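Local atomic coordinates of bacteriorhodopsin (Nanosalina sp., PDB entry 6EYU), a protein that probably pumps protons inward across the cell membrane, driven by light absorbed by its covalently bound retinal. Residues L166-V180 / A204-Y216. Residues are numbered along the deposited sequence; the frame is centred on the assembly and turned at random.
Sequences LAGYIGIFFLSYPTV and ALVVLPFFCKQVY. With RET (retinal), chain D; MUN ([(2~{S})-2,3-bis(oxidanyl)propyl] (~{E})-undec-2-enoate), chain S.
Tyr169 reaches across to the backbone of the neighbouring helix, its OH donating to Phe211 O at 2.6 Å, with the hydroxyl tilted 26° from the carbonyl plane. The phenol gets there because its CG stands anti to the backbone N (chi1 -173°), which carries the ring toward the other helix; the carbonyl lies at the ring edge. That oxygen belongs to a wide pi-type turn at 210-214. Beside this bond Phe211 CB makes an off-centre CH-pi contact with the Phe173 ring, 3.7 Å from Phe173 CZ, while the two phenyl rings share almost the same orientation yet are displaced so far that they hardly overlap. Farther along, Ile170 CD1 makes a CH-pi contact over one face of Tyr216, 3.6 Å from the ring centroid; the Tyr216 hydroxyl itself is bonded to Ile84 O.

The two helices, antiparallel at 157°, are the last two of the seven-helix microbial rhodopsin fold, and the second carries Lys213, whose NZ is joined to retinal C15 as the Schiff base. The pair illustrates how knobs-into-holes packing can also build a pocket wall: the Tyr177 ring lies flat against the polyene, retinal C11 over its centre, and fits as a knob among Leu205, Leu208, Pro209 and Cys212, whose sulfur meets the ring edge. Replacing this tyrosine by alanine is likely to strip the polyene of its flat support and open a gap beside Leu208 and Pro209. Reciprocally, Leu208 fills a hole formed by Phe173, Ser176, Tyr177 and Val180; Ser176 OG, near Leu208 CD1, donates a hydrogen bond back to Phe173 O at 2.6 Å, a carbonyl that Ser176 N also uses.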
ATOM      1  N   LEU A 166     -17.652  11.552 -17.850  1.00 56.85           N
ATOM      2  CA  LEU A 166     -16.854  10.460 -17.304  1.00 61.56           C
ATOM      3  C   LEU A 166     -17.446   9.969 -15.988  1.00 59.02           C
ATOM      4  O   LEU A 166     -17.591   8.765 -15.772  1.00 61.61           O
ATOM      5  CB  LEU A 166     -15.409  10.914 -17.087  1.00 69.76           C
ATOM      6  CG  LEU A 166     -14.545  10.989 -18.347  1.00 71.90           C
ATOM      7  CD1 LEU A 166     -13.371  11.932 -18.133  1.00 76.56           C
ATOM      8  CD2 LEU A 166     -14.060   9.605 -18.748  1.00 72.85           C
ATOM      9  N   ALA A 167     -17.765  10.906 -15.101  1.00 55.81           N
ATOM     10  CA  ALA A 167     -18.297  10.566 -13.787  1.00 55.38           C
ATOM     11  C   ALA A 167     -19.556   9.716 -13.923  1.00 57.12           C
ATOM     12  O   ALA A 167     -19.722   8.720 -13.221  1.00 62.07           O
ATOM     13  CB  ALA A 167     -18.594  11.830 -12.997  1.00 57.12           C
ATOM     14  N   GLY A 168     -20.402  10.071 -14.885  1.00 55.28           N
ATOM     15  CA  GLY A 168     -21.569   9.262 -15.215  1.00 56.29           C
ATOM     16  C   GLY A 168     -21.182   7.882 -15.711  1.00 56.72           C
ATOM     17  O   GLY A 168     -21.621   6.870 -15.167  1.00 57.05           O
ATOM     18  N   TYR A 169     -20.448   7.849 -16.818  1.00 59.91           N
ATOM     19  CA  TYR A 169     -19.896   6.607 -17.344  1.00 63.74           C
ATOM     20  C   TYR A 169     -19.449   5.674 -16.221  1.00 66.64           C
ATOM     21  O   TYR A 169     -19.891   4.527 -16.145  1.00 69.48           O
ATOM     22  CB  TYR A 169     -18.719   6.915 -18.274  1.00 66.76           C
ATOM     23  CG  TYR A 169     -18.182   5.710 -19.012  1.00 66.03           C
ATOM     24  CD1 TYR A 169     -18.720   5.333 -20.236  1.00 63.94           C
ATOM     25  CD2 TYR A 169     -16.996   5.109 -18.613  1.00 64.33           C
ATOM     26  CE1 TYR A 169     -18.143   4.334 -20.995  1.00 67.90           C
ATOM     27  CE2 TYR A 169     -16.428   4.087 -19.349  1.00 65.35           C
ATOM     28  CZ  TYR A 169     -17.010   3.697 -20.535  1.00 68.70           C
ATOM     29  OH  TYR A 169     -16.454   2.673 -21.267  1.00 65.30           O
ATOM     30  N   ILE A 170     -18.537   6.150 -15.378  1.00 70.70           N
ATOM     31  CA  ILE A 170     -17.836   5.279 -14.439  1.00 69.83           C
ATOM     32  C   ILE A 170     -18.723   4.935 -13.245  1.00 65.62           C
ATOM     33  O   ILE A 170     -18.729   3.797 -12.775  1.00 72.15           O
ATOM     34  CB  ILE A 170     -16.535   5.928 -13.927  1.00 78.05           C
ATOM     35  CG1 ILE A 170     -15.348   4.990 -14.161  1.00 87.34           C
ATOM     36  CG2 ILE A 170     -16.651   6.259 -12.447  1.00 83.56           C
ATOM     37  CD1 ILE A 170     -15.032   4.757 -15.622  1.00 89.07           C
ATOM     38  N   GLY A 171     -19.550   5.890 -12.833  1.00 58.71           N
ATOM     39  CA  GLY A 171     -20.547   5.645 -11.797  1.00 61.22           C
ATOM     40  C   GLY A 171     -21.447   4.473 -12.136  1.00 64.95           C
ATOM     41  O   GLY A 171     -21.530   3.503 -11.382  1.00 65.35           O
ATOM     42  N   ILE A 172     -22.142   4.576 -13.263  1.00 67.32           N
ATOM     43  CA  ILE A 172     -23.056   3.527 -13.699  1.00 68.48           C
ATOM     44  C   ILE A 172     -22.358   2.170 -13.722  1.00 65.66           C
ATOM     45  O   ILE A 172     -22.898   1.177 -13.234  1.00 73.08           O
ATOM     46  CB  ILE A 172     -23.616   3.824 -15.104  1.00 72.78           C
ATOM     47  CG1 ILE A 172     -24.918   4.621 -14.996  1.00 84.21           C
ATOM     48  CG2 ILE A 172     -23.852   2.530 -15.867  1.00 72.48           C
ATOM     49  CD1 ILE A 172     -24.714   6.120 -14.990  1.00 95.63           C
ATOM     50  N   PHE A 173     -21.159   2.133 -14.292  1.00 64.07           N
ATOM     51  CA  PHE A 173     -20.453   0.873 -14.504  1.00 64.05           C
ATOM     52  C   PHE A 173     -20.018   0.265 -13.175  1.00 63.89           C
ATOM     53  O   PHE A 173     -20.014  -0.955 -13.014  1.00 67.45           O
ATOM     54  CB  PHE A 173     -19.235   1.087 -15.404  1.00 68.75           C
ATOM     55  CG  PHE A 173     -19.501   0.819 -16.858  1.00 65.04           C
ATOM     56  CD1 PHE A 173     -19.736  -0.470 -17.307  1.00 64.74           C
ATOM     57  CD2 PHE A 173     -19.549   1.861 -17.769  1.00 65.82           C
ATOM     58  CE1 PHE A 173     -20.017  -0.715 -18.638  1.00 67.21           C
ATOM     59  CE2 PHE A 173     -19.822   1.621 -19.103  1.00 62.07           C
ATOM     60  CZ  PHE A 173     -20.060   0.332 -19.538  1.00 63.60           C
ATOM     61  N   PHE A 174     -19.690   1.121 -12.213  1.00 62.27           N
ATOM     62  CA  PHE A 174     -19.202   0.660 -10.917  1.00 62.33           C
ATOM     63  C   PHE A 174     -20.302  -0.072 -10.155  1.00 63.60           C
ATOM     64  O   PHE A 174     -20.027  -0.990  -9.383  1.00 68.91           O
ATOM     65  CB  PHE A 174     -18.689   1.839 -10.088  1.00 60.05           C
ATOM     66  CG  PHE A 174     -17.214   2.087 -10.237  1.00 60.03           C
ATOM     67  CD1 PHE A 174     -16.585   1.882 -11.454  1.00 61.66           C
ATOM     68  CD2 PHE A 174     -16.449   2.480  -9.151  1.00 64.38           C
ATOM     69  CE1 PHE A 174     -15.230   2.114 -11.598  1.00 63.48           C
ATOM     70  CE2 PHE A 174     -15.094   2.713  -9.288  1.00 62.85           C
ATOM     71  CZ  PHE A 174     -14.484   2.531 -10.514  1.00 63.04           C
ATOM     72  N   LEU A 175     -21.551   0.270 -10.456  1.00 62.36           N
ATOM     73  CA  LEU A 175     -22.690  -0.301  -9.746  1.00 66.65           C
ATOM     74  C   LEU A 175     -23.004  -1.703 -10.256  1.00 65.65           C
ATOM     75  O   LEU A 175     -23.629  -2.500  -9.557  1.00 65.21           O
ATOM     76  CB  LEU A 175     -23.917   0.596  -9.903  1.00 65.92           C
ATOM     77  CG  LEU A 175     -23.756   2.014  -9.351  1.00 68.63           C
ATOM     78  CD1 LEU A 175     -24.817   2.939  -9.929  1.00 74.70           C
ATOM     79  CD2 LEU A 175     -23.816   2.005  -7.831  1.00 66.41           C
ATOM     80  N   SER A 176     -22.572  -1.997 -11.477  1.00 62.82           N
ATOM     81  CA  SER A 176     -22.878  -3.278 -12.103  1.00 68.13           C
ATOM     82  C   SER A 176     -22.149  -4.414 -11.395  1.00 66.69           C
ATOM     83  O   SER A 176     -22.618  -5.553 -11.389  1.00 69.83           O
ATOM     84  CB  SER A 176     -22.496  -3.252 -13.585  1.00 70.08           C
ATOM     85  OG  SER A 176     -21.089  -3.196 -13.747  1.00 72.01           O
ATOM     86  N   TYR A 177     -21.052  -4.081 -10.721  1.00 65.75           N
ATOM     87  CA  TYR A 177     -20.112  -5.092 -10.247  1.00 63.06           C
ATOM     88  C   TYR A 177     -20.651  -5.811  -9.014  1.00 59.08           C
ATOM     89  O   TYR A 177     -20.657  -7.042  -8.964  1.00 57.85           O
ATOM     90  CB  TYR A 177     -18.757  -4.459  -9.929  1.00 63.51           C
ATOM     91  CG  TYR A 177     -17.917  -4.167 -11.153  1.00 60.64           C
ATOM     92  CD1 TYR A 177     -17.051  -5.122 -11.670  1.00 67.51           C
ATOM     93  CD2 TYR A 177     -17.990  -2.937 -11.791  1.00 61.61           C
ATOM     94  CE1 TYR A 177     -16.292  -4.863 -12.795  1.00 75.78           C
ATOM     95  CE2 TYR A 177     -17.228  -2.665 -12.911  1.00 68.23           C
ATOM     96  CZ  TYR A 177     -16.392  -3.637 -13.418  1.00 72.76           C
ATOM     97  OH  TYR A 177     -15.631  -3.372 -14.533  1.00 72.44           O
ATOM     98  N   PRO A 178     -21.109  -5.045  -8.012  1.00 58.02           N
ATOM     99  CA  PRO A 178     -21.758  -5.656  -6.854  1.00 58.51           C
ATOM    100  C   PRO A 178     -23.025  -6.415  -7.233  1.00 58.46           C
ATOM    101  O   PRO A 178     -23.429  -7.337  -6.524  1.00 57.38           O
ATOM    102  CB  PRO A 178     -22.096  -4.459  -5.953  1.00 58.34           C
ATOM    103  CG  PRO A 178     -21.984  -3.251  -6.821  1.00 56.90           C
ATOM    104  CD  PRO A 178     -20.967  -3.587  -7.867  1.00 59.14           C
ATOM    105  N   THR A 179     -23.567  -6.114  -8.409  1.00 60.62           N
ATOM    106  CA  THR A 179     -24.738  -6.821  -8.913  1.00 64.05           C
ATOM    107  C   THR A 179     -24.353  -8.187  -9.469  1.00 64.13           C
ATOM    108  O   THR A 179     -24.899  -9.210  -9.054  1.00 66.53           O
ATOM    109  CB  THR A 179     -25.449  -6.015 -10.016  1.00 65.16           C
ATOM    110  OG1 THR A 179     -25.738  -4.695  -9.539  1.00 66.57           O
ATOM    111  CG2 THR A 179     -26.745  -6.699 -10.425  1.00 61.86           C
ATOM    112  N   VAL A 180     -23.394  -8.205 -10.390  1.00 60.69           N
ATOM    113  CA  VAL A 180     -22.916  -9.458 -10.966  1.00 64.56           C
ATOM    114  C   VAL A 180     -22.307 -10.348  -9.888  1.00 62.06           C
ATOM    115  O   VAL A 180     -22.558 -11.553  -9.850  1.00 63.92           O
ATOM    116  CB  VAL A 180     -21.863  -9.214 -12.064  1.00 69.30           C
ATOM    117  CG1 VAL A 180     -20.996  -8.014 -11.717  1.00 75.07           C
ATOM    118  CG2 VAL A 180     -21.010 -10.457 -12.265  1.00 73.45           C
ATOM    119  N   ALA A 204     -18.543 -11.727 -17.749  1.00 63.41           N
ATOM    120  CA  ALA A 204     -19.046 -10.426 -17.321  1.00 61.31           C
ATOM    121  C   ALA A 204     -17.927  -9.602 -16.691  1.00 60.02           C
ATOM    122  O   ALA A 204     -17.838  -8.393 -16.905  1.00 61.98           O
ATOM    123  CB  ALA A 204     -20.190 -10.603 -16.335  1.00 57.97           C
ATOM    124  N   LEU A 205     -17.097 -10.260 -15.890  1.00 58.41           N
ATOM    125  CA  LEU A 205     -15.999  -9.590 -15.203  1.00 58.67           C
ATOM    126  C   LEU A 205     -14.761  -9.529 -16.093  1.00 66.33           C
ATOM    127  O   LEU A 205     -13.663  -9.237 -15.622  1.00 73.63           O
ATOM    128  CB  LEU A 205     -15.663 -10.325 -13.904  1.00 58.32           C
ATOM    129  CG  LEU A 205     -16.326  -9.796 -12.630  1.00 58.68           C
ATOM    130  CD1 LEU A 205     -17.601  -9.032 -12.954  1.00 58.56           C
ATOM    131  CD2 LEU A 205     -16.615 -10.940 -11.670  1.00 56.76           C
ATOM    132  N   VAL A 206     -14.935  -9.855 -17.370  1.00 62.70           N
ATOM    133  CA  VAL A 206     -13.972  -9.467 -18.393  1.00 62.69           C
ATOM    134  C   VAL A 206     -14.489  -8.277 -19.193  1.00 60.72           C
ATOM    135  O   VAL A 206     -13.768  -7.302 -19.407  1.00 59.24           O
ATOM    136  CB  VAL A 206     -13.678 -10.628 -19.363  1.00 66.33           C
ATOM    137  CG1 VAL A 206     -13.018 -10.107 -20.629  1.00 64.72           C
ATOM    138  CG2 VAL A 206     -12.802 -11.673 -18.689  1.00 70.92           C
ATOM    139  N   VAL A 207     -15.749  -8.349 -19.609  1.00 62.52           N
ATOM    140  CA  VAL A 207     -16.300  -7.368 -20.536  1.00 62.85           C
ATOM    141  C   VAL A 207     -16.554  -6.036 -19.837  1.00 60.54           C
ATOM    142  O   VAL A 207     -16.364  -4.972 -20.428  1.00 60.39           O
ATOM    143  CB  VAL A 207     -17.617  -7.861 -21.164  1.00 67.68           C
ATOM    144  CG1 VAL A 207     -18.712  -7.941 -20.111  1.00 78.22           C
ATOM    145  CG2 VAL A 207     -18.032  -6.948 -22.307  1.00 64.31           C
ATOM    146  N   LEU A 208     -16.956  -6.096 -18.572  1.00 61.77           N
ATOM    147  CA  LEU A 208     -17.262  -4.887 -17.815  1.00 63.06           C
ATOM    148  C   LEU A 208     -15.988  -4.116 -17.486  1.00 59.20           C
ATOM    149  O   LEU A 208     -15.966  -2.887 -17.552  1.00 57.08           O
ATOM    150  CB  LEU A 208     -18.014  -5.234 -16.528  1.00 67.34           C
ATOM    151  CG  LEU A 208     -19.492  -5.587 -16.707  1.00 70.18           C
ATOM    152  CD1 LEU A 208     -20.069  -6.158 -15.421  1.00 69.52           C
ATOM    153  CD2 LEU A 208     -20.285  -4.369 -17.158  1.00 72.91           C
ATOM    154  N   PRO A 209     -14.915  -4.841 -17.134  1.00 62.55           N
ATOM    155  CA  PRO A 209     -13.639  -4.170 -16.908  1.00 60.77           C
ATOM    156  C   PRO A 209     -13.011  -3.619 -18.185  1.00 60.48           C
ATOM    157  O   PRO A 209     -12.307  -2.611 -18.138  1.00 57.01           O
ATOM    158  CB  PRO A 209     -12.768  -5.276 -16.314  1.00 60.87           C
ATOM    159  CG  PRO A 209     -13.732  -6.157 -15.600  1.00 65.48           C
ATOM    160  CD  PRO A 209     -14.997  -6.124 -16.413  1.00 65.91           C
ATOM    161  N   PHE A 210     -13.276  -4.266 -19.314  1.00 65.50           N
ATOM    162  CA  PHE A 210     -12.839  -3.745 -20.604  1.00 63.25           C
ATOM    163  C   PHE A 210     -13.327  -2.312 -20.788  1.00 62.95           C
ATOM    164  O   PHE A 210     -12.575  -1.445 -21.234  1.00 58.74           O
ATOM    165  CB  PHE A 210     -13.358  -4.621 -21.746  1.00 65.59           C
ATOM    166  CG  PHE A 210     -12.918  -4.161 -23.108  1.00 65.70           C
ATOM    167  CD1 PHE A 210     -11.610  -4.346 -23.525  1.00 62.51           C
ATOM    168  CD2 PHE A 210     -13.770  -3.419 -23.909  1.00 67.74           C
ATOM    169  CE1 PHE A 210     -11.176  -3.848 -24.739  1.00 66.30           C
ATOM    170  CE2 PHE A 210     -13.349  -2.937 -25.134  1.00 68.73           C
ATOM    171  CZ  PHE A 210     -12.050  -3.151 -25.550  1.00 69.38           C
ATOM    172  N   PHE A 211     -14.555  -2.050 -20.353  1.00 67.47           N
ATOM    173  CA  PHE A 211     -15.170  -0.746 -20.558  1.00 63.33           C
ATOM    174  C   PHE A 211     -14.718   0.253 -19.496  1.00 61.95           C
ATOM    175  O   PHE A 211     -14.734   1.464 -19.727  1.00 65.86           O
ATOM    176  CB  PHE A 211     -16.696  -0.867 -20.553  1.00 64.25           C
ATOM    177  CG  PHE A 211     -17.271  -1.314 -21.867  1.00 64.76           C
ATOM    178  CD1 PHE A 211     -17.454  -0.407 -22.899  1.00 66.52           C
ATOM    179  CD2 PHE A 211     -17.467  -2.661 -22.126  1.00 65.75           C
ATOM    180  CE1 PHE A 211     -17.875  -0.829 -24.146  1.00 64.30           C
ATOM    181  CE2 PHE A 211     -17.908  -3.087 -23.365  1.00 67.71           C
ATOM    182  CZ  PHE A 211     -18.110  -2.170 -24.377  1.00 66.89           C
ATOM    183  N   CYS A 212     -14.219  -0.257 -18.373  1.00 61.52           N
ATOM    184  CA  CYS A 212     -13.874   0.595 -17.237  1.00 65.18           C
ATOM    185  C   CYS A 212     -12.379   0.907 -17.197  1.00 68.67           C
ATOM    186  O   CYS A 212     -11.931   1.743 -16.414  1.00 64.77           O
ATOM    187  CB  CYS A 212     -14.299  -0.067 -15.925  1.00 65.46           C
ATOM    188  SG  CYS A 212     -16.078  -0.352 -15.780  1.00 73.81           S
ATOM    189  N   LYS A 213     -11.607   0.191 -18.009  1.00 67.75           N
ATOM    190  CA  LYS A 213     -10.158   0.358 -18.050  1.00 63.64           C
ATOM    191  C   LYS A 213      -9.700   0.702 -19.473  1.00 60.02           C
ATOM    192  O   LYS A 213      -9.321   1.840 -19.752  1.00 53.89           O
ATOM    193  CB  LYS A 213      -9.473  -0.920 -17.561  1.00 66.86           C
ATOM    194  CG  LYS A 213      -9.806  -1.172 -16.087  1.00 69.05           C
ATOM    195  CD  LYS A 213      -9.130  -2.441 -15.566  1.00 63.07           C
ATOM    196  CE  LYS A 213      -9.449  -2.655 -14.083  1.00 67.20           C
ATOM    197  NZ  LYS A 213     -10.762  -3.303 -13.948  1.00 69.47           N
ATOM    198  N   GLN A 214      -9.744  -0.282 -20.366  1.00 61.41           N
ATOM    199  CA  GLN A 214      -9.242  -0.102 -21.725  1.00 65.69           C
ATOM    200  C   GLN A 214      -9.948   1.064 -22.410  1.00 63.07           C
ATOM    201  O   GLN A 214      -9.309   2.029 -22.831  1.00 63.20           O
ATOM    202  CB  GLN A 214      -9.439  -1.381 -22.542  1.00 67.70           C
ATOM    203  CG  GLN A 214      -8.276  -2.357 -22.455  1.00 72.30           C
ATOM    204  CD  GLN A 214      -8.575  -3.541 -21.555  1.00 76.23           C
ATOM    205  OE1 GLN A 214      -8.358  -4.692 -21.932  1.00 82.62           O
ATOM    206  NE2 GLN A 214      -9.048  -3.260 -20.346  1.00 71.39           N
ATOM    207  N   VAL A 215     -11.274   0.995 -22.463  1.00 64.81           N
ATOM    208  CA  VAL A 215     -12.072   2.032 -23.110  1.00 66.73           C
ATOM    209  C   VAL A 215     -11.952   3.353 -22.358  1.00 65.64           C
ATOM    210  O   VAL A 215     -11.872   4.420 -22.967  1.00 67.13           O
ATOM    211  CB  VAL A 215     -13.558   1.632 -23.174  1.00 72.48           C
ATOM    212  CG1 VAL A 215     -14.395   2.780 -23.716  1.00 74.89           C
ATOM    213  CG2 VAL A 215     -13.734   0.385 -24.026  1.00 70.32           C
ATOM    214  N   TYR A 216     -11.920   3.272 -21.031  1.00 58.30           N
ATOM    215  CA  TYR A 216     -12.050   4.453 -20.185  1.00 56.42           C
ATOM    216  C   TYR A 216     -10.814   5.337 -20.302  1.00 54.42           C
ATOM    217  O   TYR A 216     -10.916   6.563 -20.335  1.00 59.94           O
ATOM    218  CB  TYR A 216     -12.256   4.035 -18.728  1.00 59.67           C
ATOM    219  CG  TYR A 216     -11.991   5.137 -17.727  1.00 57.22           C
ATOM    220  CD1 TYR A 216     -12.852   6.222 -17.623  1.00 59.35           C
ATOM    221  CD2 TYR A 216     -11.010   4.990 -16.754  1.00 57.02           C
ATOM    222  CE1 TYR A 216     -12.685   7.177 -16.638  1.00 62.98           C
ATOM    223  CE2 TYR A 216     -10.837   5.937 -15.763  1.00 60.32           C
ATOM    224  CZ  TYR A 216     -11.674   7.031 -15.712  1.00 61.03           C
ATOM    225  OH  TYR A 216     -11.493   7.986 -14.739  1.00 65.77           O
TER
HETATM  226  C1  RET D 301     -17.291  -5.819  -4.681  1.00 64.32           C
HETATM  227  C2  RET D 301     -17.424  -6.448  -3.291  1.00 66.50           C
HETATM  228  C3  RET D 301     -18.858  -6.363  -2.770  1.00 67.46           C
HETATM  229  C4  RET D 301     -19.253  -4.907  -2.548  1.00 67.24           C
HETATM  230  C5  RET D 301     -18.822  -4.043  -3.734  1.00 63.55           C
HETATM  231  C6  RET D 301     -17.959  -4.437  -4.712  1.00 66.60           C
HETATM  232  C7  RET D 301     -17.666  -3.531  -5.806  1.00 64.69           C
HETATM  233  C8  RET D 301     -16.771  -3.872  -6.775  1.00 65.36           C
HETATM  234  C9  RET D 301     -16.424  -2.908  -7.788  1.00 63.83           C
HETATM  235  C10 RET D 301     -15.548  -3.237  -8.818  1.00 62.39           C
HETATM  236  C11 RET D 301     -15.205  -2.395  -9.898  1.00 61.23           C
HETATM  237  C12 RET D 301     -14.241  -2.999 -10.699  1.00 57.15           C
HETATM  238  C13 RET D 301     -13.577  -2.395 -11.789  1.00 60.26           C
HETATM  239  C14 RET D 301     -12.609  -3.109 -12.508  1.00 65.50           C
HETATM  240  C15 RET D 301     -11.805  -2.609 -13.527  1.00 68.99           C
HETATM  241  C16 RET D 301     -15.812  -5.629  -5.023  1.00 67.08           C
HETATM  242  C17 RET D 301     -17.964  -6.705  -5.731  1.00 61.41           C
HETATM  243  C18 RET D 301     -19.427  -2.642  -3.842  1.00 59.91           C
HETATM  244  C19 RET D 301     -17.061  -1.517  -7.754  1.00 67.31           C
HETATM  245  C20 RET D 301     -13.934  -0.965 -12.202  1.00 58.25           C
HETATM  246  CAR MUN S 316     -22.021  -4.044 -21.529  1.00 88.45           C
HETATM  247  CAQ MUN S 316     -22.484  -5.426 -21.989  1.00 92.50           C
HETATM  248  CAP MUN S 316     -22.528  -6.377 -20.791  1.00 86.46           C
HETATM  249  CAO MUN S 316     -22.081  -7.768 -21.245  1.00 81.94           C
HETATM  250  CAN MUN S 316     -22.492  -8.810 -20.204  1.00 70.95           C
HETATM  251  CAM MUN S 316     -21.643 -10.069 -20.396  1.00 71.05           C
HETATM  252  CAK MUN S 316     -22.546 -11.251 -20.754  1.00 74.30           C
HETATM  253  CAH MUN S 316     -22.563 -12.238 -19.585  1.00 84.62           C
HETATM  254  CAF MUN S 316     -23.746 -13.202 -19.724  1.00100.23           C
HETATM  255  CAC MUN S 316     -24.973 -12.889 -18.848  1.00114.50           C
HETATM  256  CAA MUN S 316     -26.169 -13.856 -18.903  1.00126.62           C
HETATM  257  OAD MUN S 316     -26.346 -14.572 -19.888  1.00116.77           O
HETATM  258  OAB MUN S 316     -27.092 -13.688 -17.916  1.00137.80           O
HETATM  259  CAE MUN S 316     -28.375 -14.112 -18.392  1.00139.82           C
HETATM  260  CAG MUN S 316     -28.824 -15.359 -17.627  1.00139.28           C
HETATM  261  OAJ MUN S 316     -27.710 -15.909 -16.917  1.00112.72           O
HETATM  262  CAI MUN S 316     -29.924 -14.980 -16.634  1.00140.06           C
HETATM  263  OAL MUN S 316     -30.992 -15.927 -16.721  1.00111.73           O